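Local coordinates for protein ParB-C (Sulfolobus sp. NOB8H2, PDB 4RS7) that probably binds DNA through a histone-like domain and so takes part in archaeal plasmid segregation, at residues Arg8-Ile13 / Glu28-Ile33. Sequence-based numbering, arbitrary orientation.
Sequences RAMPSI and EKVYEI
M10, modelled as selenomethionine, and I13 close on V30 where two short helices meet the long central helix 24-50 of this histone-like fold. M10 sits at the kink between helix 2-9 and helix 11-18, having left helical backbone angles and taking the N-cap position of the second helix. Its CB is directed at the long helix, and the side chain reaches V30 with its selenium, SE lying 4.4 Å from V30 CG1. The last torsion turns the methyl towards the I13 side chain (chi3 62°), bringing M10 CE to 3.7 Å from I13 CG1. M10 thus packs against the helix it caps as well as across the contact. Beyond it, S12 faces the second subunit and hydrogen-bonds through OG to E72 of that chain, placing this corner at the dimer interface.

In the first turn of helix 11-18, I13 meets V30 with CG1, 4.2 Å from V30 CG1. The I13 CD1 methyl reaches the same V30 methyl at 4.3 Å, so the isoleucine lies alongside the valine with its longer branch. Its packing also extends to I69 of the second subunit. A weak backbone bond of 3.0 Å from I13 N to M10 O links the two residues that meet this methyl.

All three side chains are buried and apolar, and the contact is small, the two segments together burying 100 Å² of surface, both sides summed. V30 also touches L6, so the same valine joins helix 2-9 to the long helix. With its CG1 trans to the backbone N (chi1 175°), that methyl projects from the long helix and meets M10 SE and I13 CG1 in directions about 58° apart.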
loop_
_atom_site.group_PDB
_atom_site.type_symbol
_atom_site.label_atom_id
_atom_site.label_comp_id
_atom_site.label_asym_id
_atom_site.label_seq_id
_atom_site.Cartn_x
_atom_site.Cartn_y
_atom_site.Cartn_z
ATOM N N ARG A 8 9.474 18.400 -3.859
ATOM C CA ARG A 8 9.194 18.560 -2.435
ATOM C C ARG A 8 8.909 17.213 -1.781
ATOM O O ARG A 8 9.342 16.953 -0.655
ATOM C CB ARG A 8 8.028 19.527 -2.202
ATOM C CG ARG A 8 8.416 21.000 -2.292
ATOM C CD ARG A 8 7.274 21.907 -1.850
ATOM N NE ARG A 8 6.109 21.773 -2.720
ATOM C CZ ARG A 8 5.869 22.547 -3.774
ATOM N NH1 ARG A 8 6.714 23.521 -4.094
ATOM N NH2 ARG A 8 4.782 22.351 -4.509
ATOM N N ALA A 9 8.184 16.357 -2.495
ATOM C CA ALA A 9 7.815 15.048 -1.968
ATOM C C ALA A 9 8.971 14.053 -2.043
ATOM O O ALA A 9 9.071 13.154 -1.213
ATOM C CB ALA A 9 6.597 14.503 -2.700
HETATM N N MSE A 10 9.844 14.225 -3.032
HETATM C CA MSE A 10 10.934 13.281 -3.250
HETATM C C MSE A 10 12.283 13.987 -3.407
HETATM O O MSE A 10 12.752 14.202 -4.528
HETATM C CB MSE A 10 10.640 12.399 -4.470
HETATM C CG MSE A 10 9.307 11.648 -4.382
HETATM SE SE MSE A 10 9.129 10.220 -5.695
HETATM C CE MSE A 10 10.629 9.107 -5.103
ATOM N N PRO A 11 12.908 14.351 -2.275
ATOM C CA PRO A 11 14.219 15.008 -2.270
ATOM C C PRO A 11 15.280 14.195 -3.008
ATOM O O PRO A 11 16.204 14.777 -3.572
ATOM C CB PRO A 11 14.566 15.083 -0.779
ATOM C CG PRO A 11 13.260 15.062 -0.087
ATOM C CD PRO A 11 12.369 14.187 -0.914
ATOM N N SER A 12 15.148 12.871 -3.001
ATOM C CA SER A 12 16.121 12.005 -3.663
ATOM C C SER A 12 16.119 12.213 -5.169
ATOM O O SER A 12 17.164 12.147 -5.814
ATOM C CB SER A 12 15.849 10.533 -3.347
ATOM O OG SER A 12 16.116 10.259 -1.983
ATOM N N ILE A 13 14.935 12.449 -5.724
ATOM C CA ILE A 13 14.788 12.663 -7.158
ATOM C C ILE A 13 15.291 14.049 -7.558
ATOM O O ILE A 13 15.964 14.208 -8.581
ATOM C CB ILE A 13 13.326 12.488 -7.607
ATOM C CG1 ILE A 13 12.853 11.058 -7.325
ATOM C CG2 ILE A 13 13.180 12.821 -9.084
ATOM C CD1 ILE A 13 13.590 9.992 -8.122
ATOM N N GLU A 28 9.782 13.987 -15.275
ATOM C CA GLU A 28 8.387 14.085 -15.698
ATOM C C GLU A 28 7.708 12.721 -15.665
ATOM O O GLU A 28 6.538 12.607 -15.295
ATOM C CB GLU A 28 8.284 14.691 -17.103
ATOM C CG GLU A 28 8.725 16.145 -17.181
ATOM C CD GLU A 28 8.562 16.743 -18.569
ATOM O OE1 GLU A 28 8.266 15.990 -19.521
ATOM O OE2 GLU A 28 8.729 17.972 -18.703
ATOM N N LYS A 29 8.449 11.693 -16.064
ATOM C CA LYS A 29 7.964 10.320 -16.002
ATOM C C LYS A 29 7.745 9.901 -14.553
ATOM O O LYS A 29 6.726 9.300 -14.218
ATOM C CB LYS A 29 8.966 9.373 -16.664
ATOM C CG LYS A 29 9.134 9.577 -18.163
ATOM C CD LYS A 29 10.423 8.931 -18.656
ATOM C CE LYS A 29 10.442 8.792 -20.169
ATOM N NZ LYS A 29 9.498 7.738 -20.636
ATOM N N VAL A 30 8.713 10.224 -13.699
ATOM C CA VAL A 30 8.641 9.899 -12.277
ATOM C C VAL A 30 7.419 10.545 -11.628
ATOM O O VAL A 30 6.743 9.927 -10.808
ATOM C CB VAL A 30 9.918 10.345 -11.539
ATOM C CG1 VAL A 30 9.785 10.127 -10.039
ATOM C CG2 VAL A 30 11.135 9.608 -12.091
ATOM N N TYR A 31 7.138 11.791 -11.999
ATOM C CA TYR A 31 5.949 12.477 -11.510
ATOM C C TYR A 31 4.693 11.650 -11.768
ATOM O O TYR A 31 3.889 11.422 -10.868
ATOM C CB TYR A 31 5.792 13.843 -12.181
ATOM C CG TYR A 31 4.473 14.507 -11.860
ATOM C CD1 TYR A 31 4.338 15.310 -10.737
ATOM C CD2 TYR A 31 3.359 14.316 -12.668
ATOM C CE1 TYR A 31 3.140 15.914 -10.432
ATOM C CE2 TYR A 31 2.150 14.918 -12.368
ATOM C CZ TYR A 31 2.049 15.717 -11.248
ATOM O OH TYR A 31 0.855 16.321 -10.930
ATOM N N GLU A 32 4.530 11.210 -13.009
ATOM C CA GLU A 32 3.332 10.474 -13.400
ATOM C C GLU A 32 3.167 9.183 -12.608
ATOM O O GLU A 32 2.065 8.843 -12.187
ATOM C CB GLU A 32 3.341 10.193 -14.904
ATOM C CG GLU A 32 3.301 11.459 -15.749
ATOM C CD GLU A 32 2.023 12.261 -15.546
ATOM O OE1 GLU A 32 1.100 11.760 -14.868
ATOM O OE2 GLU A 32 1.942 13.394 -16.066
ATOM N N ILE A 33 4.275 8.476 -12.408
ATOM C CA ILE A 33 4.277 7.251 -11.620
ATOM C C ILE A 33 3.966 7.540 -10.149
ATOM O O ILE A 33 3.204 6.809 -9.514
ATOM C CB ILE A 33 5.634 6.520 -11.741
ATOM C CG1 ILE A 33 5.905 6.136 -13.197
ATOM C CG2 ILE A 33 5.659 5.297 -10.854
ATOM C CD1 ILE A 33 4.880 5.181 -13.778
#